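Local coordinates for regulatory protein YycH-like domain-containing protein (Eubacterium rectale, PDB 5COZ) that is of unknown function but is probably a lipoprotein with a YycH-like regulatory domain, consistent with a role at the cell envelope, at residues 210-215 / 246-251; 149-154 / 188-193; 124-129 / 253-258. One frame throughout, in Å; residues are numbered along the deposited sequence. Where two conformers were deposited one is given.

Interaction 1 (210-215 / 246-251); sequences DTYVFF and IAMDEK. With NA (sodium ion), chain B.
The ring of Phe214 takes the carbonyl oxygen Ile246 O at its edge, in plane, while Met248 CE, on the selenomethionine, comes in obliquely in one of two conformers to lie 4.2 Å from Phe214 CD1. The neighbouring ring of Tyr212 is likewise met at its edge, by Met248 CG. Both aromatics project from the same face of an antiparallel pair, strand 211-215 against strand 246-249, inside a larger antiparallel sheet; helix 165-178 covers this face, its Ala168 touching the side chains of Tyr212 and Phe214. In that conformer of Met248, CG is lodged between the backbone N and the carbonyl carbon (chi1 57°).

Tyr212 with Met248 and Phe214 with Ile246 are hydrogen-bonded pairs, four N-H...O bonds in all, the straightest running from Phe214 N to Ile246 O (2.8 Å, 171°). Between them sits the non-hydrogen-bonded pair Val213 and Ala247, on the opposite face, with Val213 CG2 against Ala247 CB at 3.7 Å.

At the Asp210 end two waters bridge the strands: one links Asp210 O to Glu250 N, another donates to Thr211 OG1 and Asp249 OD2. Thr211 OG1 also hydrogen-bonds Asn209 O. Asp249 OD1 accepts from Lys251 N, closing an Asx turn. The carboxylate of Asp210 reaches the sodium ion, which Gln208 also binds, with OD1 of Asp210 2.5 Å from the metal.

Interaction 2 (149-154 / 188-193); sequences NDKDKF and ELYVLD
Lys151 runs obliquely past the ring of Tyr190, its methylenes passing from Tyr190 CE1 to the hydroxyl. The chain starts with CG between the backbone N and the carbonyl carbon (chi1 69°), a turn that sends it toward the phenolic end. CB lies 3.8 Å from Tyr190 CE1; CG stays beside the same carbon; CD moves on to 3.4 Å from Tyr190 OH; and CE comes to 3.0 Å from that oxygen. A bend at chi4 (-76°) then turns the ammonium aside, and Lys151 NZ donates to Asn149 OD1 at 2.8 Å, in the amide plane and on a lone pair.

The hydroxyl of Tyr190 is occupied by its own strand: it donates to Glu188 OE1 over 2.6 Å, reaching the carboxylate from above its plane. Glu188 OE2 forms a salt bridge to Arg227, so the carboxylate is held at both oxygens.

Phe154 makes the second meeting point, through backbone and side chain. At the end of the 3-10 segment 150-154, its O accepts from Val191 N (2.8 Å, 175°), coupling this short helical turn to strand 188-192 at the margin of the antiparallel sheet. Phe154 CB packs on Tyr190 CB, and Val191 O sits in the plane of the phenylalanine ring, at its edge. With an alanine at Tyr190, Glu188 OE1 is likely to lose its hydroxyl donor, and the lysine methylenes the ring beside them.

Lys151 NZ and Glu188 OE1 remain 5.0 Å apart, so the contact is no salt bridge; their opposite charges are likely to favour each other only at a distance, while the direct bond to Glu188 OE1 comes from the phenol and the ammonium bonds Asn149 instead.

Interaction 3 (124-129 / 253-258); sequences SALAET and ISFLDI
Leu126 CD1 sits over one face of the Phe255 ring, 3.9 Å from its centroid, in a CH-pi contact offset toward the rim. The contact lies in the antiparallel pairing of strand 125-128 with strand 253-258 in the same large sheet; strand 253-258 has a classic beta bulge where Ser254 and Phe255 both face Ala247 of strand 244-249.

Backbone hydrogen bonds set the register. Ala127 and Leu256 exchange two, with Ala127 N to Leu256 O and Leu256 N to Ala127 O; Ala125 and Ile258 do the same less evenly, for Ile258 N reaches Ala125 O at 2.8 Å whereas the return bond is weak. A further bond, from Thr129 N to Ser254 O (2.9 Å), extends the ladder to the bulge.

Apolar contacts divide between the two faces. Ala125 CB meets Ile258 CD1 and Ala127 CB meets Leu256 CB on one face, where helix 73-87 packs through Leu79, Leu83 and Ala86. The other carries Leu126, Glu128, Phe255 and Asp257. The ring of Phe255 is swung out with CG anti to the backbone N (chi1 -176°), bringing one ring face against Leu126 CD1, whose other neighbours include Asp257 CG at 3.8 Å.

Among the polar side chains, Glu128 runs alongside Phe255, pointing the same way, its carboxylate plane 47° from the ring and OE1 3.4 Å from Phe255 CE2. Thr129 is the N-cap of helix 130-137: its OG1 bonds to Gly132 N and lies 3.5 Å from Ser254 CB.

Overall arrangement
Two strand pairings and one docking of a 3-10 segment follow one another across an antiparallel sheet, and show how contacts far apart in sequence can share a single framework. Interactions 1 and 2 have centres about 11 Å apart and join where Thr211 O meets Leu192 N and Val213 O meets Tyr190 N, each at 2.8 Å; Phe215 also packs on Lys151. The centre of interaction 3 lies about 11 Å from that of interaction 1 on its other flank, linked through the hairpin of strands 244-249 and 252-258. Interactions 2 and 3 do not touch, their nearest atoms being about 8 Å apart. Sodium is held at interaction 1; the side chain of Leu192 in interaction 2 is about 9 Å from this ion.

Interaction 1 (210-215 / 246-251)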
loop_
_atom_site.group_PDB
_atom_site.type_symbol
_atom_site.label_atom_id
_atom_site.label_comp_id
_atom_site.label_asym_id
_atom_site.label_seq_id
_atom_site.Cartn_x
_atom_site.Cartn_y
_atom_site.Cartn_z
ATOM N N ASP A 210 -21.338 -4.378 -5.530
ATOM C CA ASP A 210 -20.743 -4.417 -4.195
ATOM C C ASP A 210 -19.466 -5.254 -4.210
ATOM O O ASP A 210 -19.491 -6.425 -4.603
ATOM C CB ASP A 210 -21.739 -4.930 -3.154
ATOM C CG ASP A 210 -22.866 -3.971 -2.845
ATOM O OD1 ASP A 210 -22.886 -2.856 -3.425
ATOM O OD2 ASP A 210 -23.723 -4.322 -2.014
ATOM N N THR A 211 -18.362 -4.647 -3.788
ATOM C CA THR A 211 -17.046 -5.279 -3.852
ATOM C C THR A 211 -16.249 -4.983 -2.596
ATOM O O THR A 211 -16.263 -3.848 -2.103
ATOM C CB THR A 211 -16.313 -4.691 -5.091
ATOM O OG1 THR A 211 -17.069 -4.976 -6.280
ATOM C CG2 THR A 211 -14.897 -5.227 -5.275
ATOM N N TYR A 212 -15.572 -6.002 -2.062
ATOM C CA TYR A 212 -14.583 -5.786 -1.007
ATOM C C TYR A 212 -13.227 -5.606 -1.663
ATOM O O TYR A 212 -12.922 -6.364 -2.589
ATOM C CB TYR A 212 -14.461 -7.015 -0.102
ATOM C CG TYR A 212 -15.583 -7.276 0.859
ATOM C CD1 TYR A 212 -15.878 -6.370 1.882
ATOM C CD2 TYR A 212 -16.286 -8.471 0.820
ATOM C CE1 TYR A 212 -16.860 -6.646 2.825
ATOM C CE2 TYR A 212 -17.252 -8.771 1.777
ATOM C CZ TYR A 212 -17.531 -7.859 2.785
ATOM O OH TYR A 212 -18.505 -8.156 3.716
ATOM N N VAL A 213 -12.397 -4.689 -1.186
ATOM C CA VAL A 213 -11.029 -4.543 -1.687
ATOM C C VAL A 213 -10.081 -4.668 -0.516
ATOM O O VAL A 213 -10.125 -3.840 0.401
ATOM C CB VAL A 213 -10.795 -3.212 -2.434
ATOM C CG1 VAL A 213 -9.311 -3.039 -2.815
ATOM C CG2 VAL A 213 -11.668 -3.122 -3.684
ATOM N N PHE A 214 -9.215 -5.680 -0.550
ATOM C CA PHE A 214 -8.168 -5.781 0.452
ATOM C C PHE A 214 -6.879 -5.251 -0.069
ATOM O O PHE A 214 -6.523 -5.508 -1.220
ATOM C CB PHE A 214 -7.918 -7.245 0.843
ATOM C CG PHE A 214 -9.044 -7.785 1.676
ATOM C CD1 PHE A 214 -10.154 -8.380 1.078
ATOM C CD2 PHE A 214 -8.965 -7.768 3.058
ATOM C CE1 PHE A 214 -11.198 -8.893 1.865
ATOM C CE2 PHE A 214 -10.018 -8.254 3.845
ATOM C CZ PHE A 214 -11.122 -8.819 3.239
ATOM N N PHE A 215 -6.148 -4.549 0.801
ATOM C CA PHE A 215 -4.754 -4.221 0.583
ATOM C C PHE A 215 -3.962 -5.090 1.501
ATOM O O PHE A 215 -4.125 -5.008 2.707
ATOM C CB PHE A 215 -4.387 -2.742 0.864
ATOM C CG PHE A 215 -4.757 -1.693 -0.145
ATOM C CD1 PHE A 215 -5.659 -1.968 -1.178
ATOM C CD2 PHE A 215 -4.199 -0.424 -0.075
ATOM C CE1 PHE A 215 -6.041 -0.954 -2.083
ATOM C CE2 PHE A 215 -4.546 0.568 -1.003
ATOM C CZ PHE A 215 -5.454 0.297 -1.998
ATOM N N ILE A 246 -6.482 -7.150 -3.673
ATOM C CA ILE A 246 -7.346 -8.294 -3.972
ATOM C C ILE A 246 -8.763 -7.864 -3.733
ATOM O O ILE A 246 -9.135 -7.541 -2.599
ATOM C CB ILE A 246 -6.983 -9.517 -3.102
ATOM C CG1 ILE A 246 -5.437 -9.788 -3.110
ATOM C CG2 ILE A 246 -7.804 -10.749 -3.581
ATOM C CD1 ILE A 246 -4.985 -11.145 -2.375
ATOM N N ALA A 247 -9.556 -7.833 -4.798
ATOM C CA ALA A 247 -10.967 -7.446 -4.661
ATOM C C ALA A 247 -11.860 -8.618 -4.945
ATOM O O ALA A 247 -11.486 -9.494 -5.740
ATOM C CB ALA A 247 -11.302 -6.312 -5.605
HETATM N N MSE A 248 -13.053 -8.625 -4.337
HETATM C CA MSE A 248 -14.011 -9.694 -4.606
HETATM C C MSE A 248 -15.436 -9.191 -4.529
HETATM O O MSE A 248 -15.748 -8.285 -3.753
HETATM C CB MSE A 248 -13.820 -10.867 -3.649
HETATM C CG MSE A 248 -13.939 -10.468 -2.203
HETATM SE SE MSE A 248 -13.184 -11.776 -1.012
HETATM C CE MSE A 248 -11.349 -11.594 -1.355
ATOM N N ASP A 249 -16.284 -9.754 -5.367
ATOM C CA ASP A 249 -17.696 -9.425 -5.422
ATOM C C ASP A 249 -18.445 -10.749 -5.233
ATOM O O ASP A 249 -17.827 -11.760 -4.881
ATOM C CB ASP A 249 -18.039 -8.686 -6.726
ATOM C CG ASP A 249 -17.642 -9.402 -8.007
ATOM O OD1 ASP A 249 -17.585 -10.666 -8.000
ATOM O OD2 ASP A 249 -17.442 -8.712 -9.028
ATOM N N GLU A 250 -19.769 -10.769 -5.473
ATOM C CA GLU A 250 -20.562 -11.983 -5.265
ATOM C C GLU A 250 -20.135 -13.151 -6.181
ATOM O O GLU A 250 -20.494 -14.304 -5.897
ATOM C CB GLU A 250 -22.056 -11.661 -5.446
ATOM C CG GLU A 250 -22.427 -11.272 -6.871
ATOM C CD GLU A 250 -23.906 -11.051 -7.130
ATOM O OE1 GLU A 250 -24.676 -10.885 -6.156
ATOM O OE2 GLU A 250 -24.285 -11.001 -8.321
ATOM N N LYS A 251 -19.393 -12.856 -7.255
ATOM C CA LYS A 251 -18.912 -13.878 -8.202
ATOM C C LYS A 251 -17.531 -14.428 -7.803
ATOM O O LYS A 251 -17.059 -15.392 -8.416
ATOM C CB LYS A 251 -18.891 -13.318 -9.626
ATOM C CG LYS A 251 -20.303 -13.098 -10.189
ATOM C CD LYS A 251 -20.272 -12.535 -11.598
ATOM C CE LYS A 251 -21.326 -11.488 -11.825
ATOM N NZ LYS A 251 -21.243 -10.917 -13.196
HETATM NA NA NA B . -24.901 -1.564 -4.126
HETATM O O HOH W 1 -21.291 -8.171 -5.713
HETATM O O HOH W 2 -26.095 -3.292 -2.728
HETATM O O HOH W 3 -15.821 -6.417 -8.450
HETATM O O HOH W 4 -25.233 -2.797 -6.027
#

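Interaction 2 (149-154 / 188-193)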
loop_
_atom_site.group_PDB
_atom_site.type_symbol
_atom_site.label_atom_id
_atom_site.label_comp_id
_atom_site.label_asym_id
_atom_site.label_seq_id
_atom_site.Cartn_x
_atom_site.Cartn_y
_atom_site.Cartn_z
ATOM N N ASN A 149 -5.629 10.788 -0.467
ATOM C CA ASN A 149 -5.897 9.538 0.263
ATOM C C ASN A 149 -7.399 9.212 0.201
ATOM O O ASN A 149 -8.016 8.875 1.222
ATOM C CB ASN A 149 -5.384 9.569 1.707
ATOM C CG ASN A 149 -5.261 8.176 2.266
ATOM O OD1 ASN A 149 -5.089 7.210 1.493
ATOM N ND2 ASN A 149 -5.297 8.042 3.603
ATOM N N ASP A 150 -7.931 9.290 -1.031
ATOM C CA ASP A 150 -9.349 9.089 -1.319
ATOM C C ASP A 150 -9.864 7.746 -0.769
ATOM O O ASP A 150 -11.015 7.690 -0.312
ATOM C CB ASP A 150 -9.595 9.187 -2.837
ATOM C CG ASP A 150 -9.334 10.562 -3.437
ATOM O OD1 ASP A 150 -9.979 11.540 -2.990
ATOM O OD2 ASP A 150 -8.530 10.652 -4.393
ATOM N N LYS A 151 -9.023 6.701 -0.745
ATOM C CA LYS A 151 -9.446 5.382 -0.251
ATOM C C LYS A 151 -9.945 5.391 1.183
ATOM O O LYS A 151 -10.752 4.533 1.567
ATOM C CB LYS A 151 -8.306 4.334 -0.361
ATOM C CG LYS A 151 -7.102 4.547 0.583
ATOM C CD LYS A 151 -5.996 3.519 0.317
ATOM C CE LYS A 151 -4.963 3.496 1.451
ATOM N NZ LYS A 151 -4.059 4.660 1.370
ATOM N N ASP A 152 -9.434 6.294 2.007
ATOM C CA ASP A 152 -9.759 6.279 3.427
ATOM C C ASP A 152 -11.269 6.319 3.711
ATOM O O ASP A 152 -11.704 5.684 4.672
ATOM C CB ASP A 152 -9.072 7.447 4.140
ATOM C CG ASP A 152 -9.221 7.411 5.651
ATOM O OD1 ASP A 152 -8.724 6.451 6.273
ATOM O OD2 ASP A 152 -9.904 8.304 6.200
ATOM N N LYS A 153 -12.041 7.006 2.873
ATOM C CA LYS A 153 -13.490 7.105 3.121
ATOM C C LYS A 153 -14.205 5.757 2.930
ATOM O O LYS A 153 -15.337 5.592 3.419
ATOM C CB LYS A 153 -14.150 8.189 2.262
ATOM C CG LYS A 153 -14.125 7.930 0.770
ATOM C CD LYS A 153 -14.731 9.081 -0.039
ATOM C CE LYS A 153 -13.662 9.983 -0.614
ATOM N NZ LYS A 153 -14.223 10.950 -1.593
ATOM N N PHE A 154 -13.549 4.799 2.268
ATOM C CA PHE A 154 -14.147 3.462 2.069
ATOM C C PHE A 154 -13.709 2.442 3.144
ATOM O O PHE A 154 -14.191 1.304 3.130
ATOM C CB PHE A 154 -13.750 2.954 0.675
ATOM C CG PHE A 154 -14.309 3.811 -0.442
ATOM C CD1 PHE A 154 -15.596 3.599 -0.927
ATOM C CD2 PHE A 154 -13.563 4.864 -0.970
ATOM C CE1 PHE A 154 -16.109 4.391 -1.952
ATOM C CE2 PHE A 154 -14.085 5.674 -1.980
ATOM C CZ PHE A 154 -15.356 5.434 -2.469
ATOM N N GLU A 188 -5.686 -4.079 5.100
ATOM C CA GLU A 188 -6.670 -3.010 5.141
ATOM C C GLU A 188 -7.832 -3.414 4.256
ATOM O O GLU A 188 -7.623 -3.951 3.167
ATOM C CB GLU A 188 -6.071 -1.680 4.647
ATOM C CG GLU A 188 -4.994 -1.154 5.582
ATOM C CD GLU A 188 -4.227 0.031 5.033
ATOM O OE1 GLU A 188 -4.388 0.371 3.835
ATOM O OE2 GLU A 188 -3.425 0.602 5.811
ATOM N N LEU A 189 -9.039 -3.150 4.713
ATOM C CA LEU A 189 -10.228 -3.503 3.966
ATOM C C LEU A 189 -11.020 -2.253 3.588
ATOM O O LEU A 189 -11.413 -1.462 4.458
ATOM C CB LEU A 189 -11.081 -4.468 4.808
ATOM C CG LEU A 189 -12.447 -4.851 4.186
ATOM C CD1 LEU A 189 -12.293 -5.466 2.789
ATOM C CD2 LEU A 189 -13.189 -5.829 5.066
ATOM N N TYR A 190 -11.366 -2.162 2.294
ATOM C CA TYR A 190 -12.168 -1.074 1.739
ATOM C C TYR A 190 -13.467 -1.651 1.225
ATOM O O TYR A 190 -13.479 -2.714 0.589
ATOM C CB TYR A 190 -11.359 -0.365 0.619
ATOM C CG TYR A 190 -10.055 0.181 1.171
ATOM C CD1 TYR A 190 -10.022 1.395 1.846
ATOM C CD2 TYR A 190 -8.891 -0.580 1.141
ATOM C CE1 TYR A 190 -8.866 1.845 2.476
ATOM C CE2 TYR A 190 -7.711 -0.124 1.738
ATOM C CZ TYR A 190 -7.718 1.079 2.425
ATOM O OH TYR A 190 -6.593 1.564 3.034
ATOM N N VAL A 191 -14.583 -1.011 1.573
ATOM C CA VAL A 191 -15.922 -1.471 1.197
ATOM C C VAL A 191 -16.447 -0.619 0.051
ATOM O O VAL A 191 -16.772 0.571 0.227
ATOM C CB VAL A 191 -16.873 -1.450 2.411
ATOM C CG1 VAL A 191 -18.263 -1.961 1.995
ATOM C CG2 VAL A 191 -16.319 -2.303 3.571
ATOM N N LEU A 192 -16.522 -1.223 -1.142
ATOM C CA LEU A 192 -16.949 -0.493 -2.332
ATOM C C LEU A 192 -18.413 -0.831 -2.605
ATOM O O LEU A 192 -18.745 -1.703 -3.420
ATOM C CB LEU A 192 -16.038 -0.845 -3.512
ATOM C CG LEU A 192 -14.674 -0.127 -3.609
ATOM C CD1 LEU A 192 -13.804 -0.300 -2.354
ATOM C CD2 LEU A 192 -13.926 -0.627 -4.825
ATOM N N ASP A 193 -19.291 -0.158 -1.857
ATOM C CA ASP A 193 -20.736 -0.329 -2.008
ATOM C C ASP A 193 -21.274 0.822 -2.905
ATOM O O ASP A 193 -20.509 1.376 -3.702
ATOM C CB ASP A 193 -21.405 -0.338 -0.618
ATOM C CG ASP A 193 -21.246 0.952 0.182
ATOM O OD1 ASP A 193 -20.481 1.830 -0.255
ATOM O OD2 ASP A 193 -21.907 1.088 1.226
#

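Interaction 3 (124-129 / 253-258)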
loop_
_atom_site.group_PDB
_atom_site.type_symbol
_atom_site.label_atom_id
_atom_site.label_comp_id
_atom_site.label_asym_id
_atom_site.label_seq_id
_atom_site.Cartn_x
_atom_site.Cartn_y
_atom_site.Cartn_z
ATOM N N SER A 124 4.931 -6.083 -12.580
ATOM C CA SER A 124 3.523 -5.963 -12.231
ATOM C C SER A 124 2.736 -7.074 -12.879
ATOM O O SER A 124 3.135 -7.596 -13.907
ATOM C CB SER A 124 2.963 -4.603 -12.652
ATOM O OG SER A 124 2.945 -4.442 -14.059
ATOM N N ALA A 125 1.640 -7.451 -12.236
ATOM C CA ALA A 125 0.745 -8.453 -12.776
ATOM C C ALA A 125 -0.652 -8.030 -12.395
ATOM O O ALA A 125 -0.883 -7.590 -11.257
ATOM C CB ALA A 125 1.073 -9.855 -12.282
ATOM N N LEU A 126 -1.573 -8.104 -13.348
ATOM C CA LEU A 126 -2.947 -7.706 -13.076
ATOM C C LEU A 126 -3.916 -8.711 -13.667
ATOM O O LEU A 126 -3.878 -8.946 -14.877
ATOM C CB LEU A 126 -3.225 -6.306 -13.664
ATOM C CG LEU A 126 -4.684 -5.770 -13.550
ATOM C CD1 LEU A 126 -5.069 -5.540 -12.083
ATOM C CD2 LEU A 126 -4.869 -4.476 -14.334
ATOM N N ALA A 127 -4.799 -9.266 -12.841
ATOM C CA ALA A 127 -5.891 -10.119 -13.299
ATOM C C ALA A 127 -7.203 -9.413 -12.946
ATOM O O ALA A 127 -7.349 -8.918 -11.828
ATOM C CB ALA A 127 -5.830 -11.503 -12.669
ATOM N N GLU A 128 -8.129 -9.316 -13.877
ATOM C CA GLU A 128 -9.392 -8.645 -13.542
ATOM C C GLU A 128 -10.541 -9.120 -14.386
ATOM O O GLU A 128 -10.359 -9.509 -15.534
ATOM C CB GLU A 128 -9.266 -7.111 -13.668
ATOM C CG GLU A 128 -8.890 -6.599 -15.051
ATOM C CD GLU A 128 -8.537 -5.128 -15.159
ATOM O OE1 GLU A 128 -8.523 -4.417 -14.129
ATOM O OE2 GLU A 128 -8.289 -4.679 -16.299
ATOM N N THR A 129 -11.732 -9.085 -13.796
ATOM C CA THR A 129 -12.979 -9.290 -14.522
ATOM C C THR A 129 -13.412 -7.928 -15.000
ATOM O O THR A 129 -12.887 -6.915 -14.525
ATOM C CB THR A 129 -14.066 -9.949 -13.661
ATOM O OG1 THR A 129 -14.445 -9.014 -12.631
ATOM C CG2 THR A 129 -13.639 -11.287 -13.085
ATOM N N ILE A 253 -13.269 -13.536 -6.596
ATOM C CA ILE A 253 -12.206 -12.573 -6.848
ATOM C C ILE A 253 -12.480 -11.880 -8.184
ATOM O O ILE A 253 -12.759 -12.558 -9.172
ATOM C CB ILE A 253 -10.807 -13.261 -6.830
ATOM C CG1 ILE A 253 -10.566 -14.074 -5.519
ATOM C CG2 ILE A 253 -9.651 -12.276 -7.131
ATOM C CD1 ILE A 253 -10.489 -13.289 -4.242
ATOM N N SER A 254 -12.403 -10.556 -8.213
ATOM C CA SER A 254 -12.678 -9.799 -9.427
ATOM C C SER A 254 -11.508 -8.926 -9.878
ATOM O O SER A 254 -11.553 -8.383 -10.975
ATOM C CB SER A 254 -13.894 -8.907 -9.167
ATOM O OG SER A 254 -13.563 -8.003 -8.118
ATOM N N PHE A 255 -10.477 -8.757 -9.038
ATOM C CA PHE A 255 -9.354 -7.879 -9.341
ATOM C C PHE A 255 -8.188 -8.278 -8.476
ATOM O O PHE A 255 -8.357 -8.449 -7.268
ATOM C CB PHE A 255 -9.780 -6.416 -9.055
ATOM C CG PHE A 255 -8.773 -5.354 -9.412
ATOM C CD1 PHE A 255 -7.771 -4.998 -8.517
ATOM C CD2 PHE A 255 -8.872 -4.659 -10.608
ATOM C CE1 PHE A 255 -6.855 -3.988 -8.835
ATOM C CE2 PHE A 255 -7.967 -3.634 -10.914
ATOM C CZ PHE A 255 -6.985 -3.295 -10.015
ATOM N N LEU A 256 -7.004 -8.475 -9.088
ATOM C CA LEU A 256 -5.838 -8.911 -8.364
ATOM C C LEU A 256 -4.658 -8.195 -8.972
ATOM O O LEU A 256 -4.335 -8.434 -10.140
ATOM C CB LEU A 256 -5.723 -10.451 -8.483
ATOM C CG LEU A 256 -4.809 -11.197 -7.538
ATOM C CD1 LEU A 256 -5.081 -10.866 -6.158
ATOM C CD2 LEU A 256 -5.044 -12.693 -7.661
ATOM N N ASP A 257 -4.077 -7.256 -8.220
ATOM C CA ASP A 257 -2.967 -6.455 -8.726
ATOM C C ASP A 257 -1.744 -6.691 -7.852
ATOM O O ASP A 257 -1.762 -6.417 -6.639
ATOM C CB ASP A 257 -3.355 -4.964 -8.748
ATOM C CG ASP A 257 -2.538 -4.086 -9.687
ATOM O OD1 ASP A 257 -1.722 -4.634 -10.461
ATOM O OD2 ASP A 257 -2.798 -2.866 -9.730
ATOM N N ILE A 258 -0.692 -7.238 -8.471
ATOM C CA ILE A 258 0.537 -7.568 -7.769
ATOM C C ILE A 258 1.547 -6.479 -8.021
ATOM O O ILE A 258 1.837 -6.175 -9.172
ATOM C CB ILE A 258 1.093 -8.932 -8.228
ATOM C CG1 ILE A 258 0.014 -10.064 -8.133
ATOM C CG2 ILE A 258 2.375 -9.321 -7.422
ATOM C CD1 ILE A 258 0.550 -11.427 -8.632
#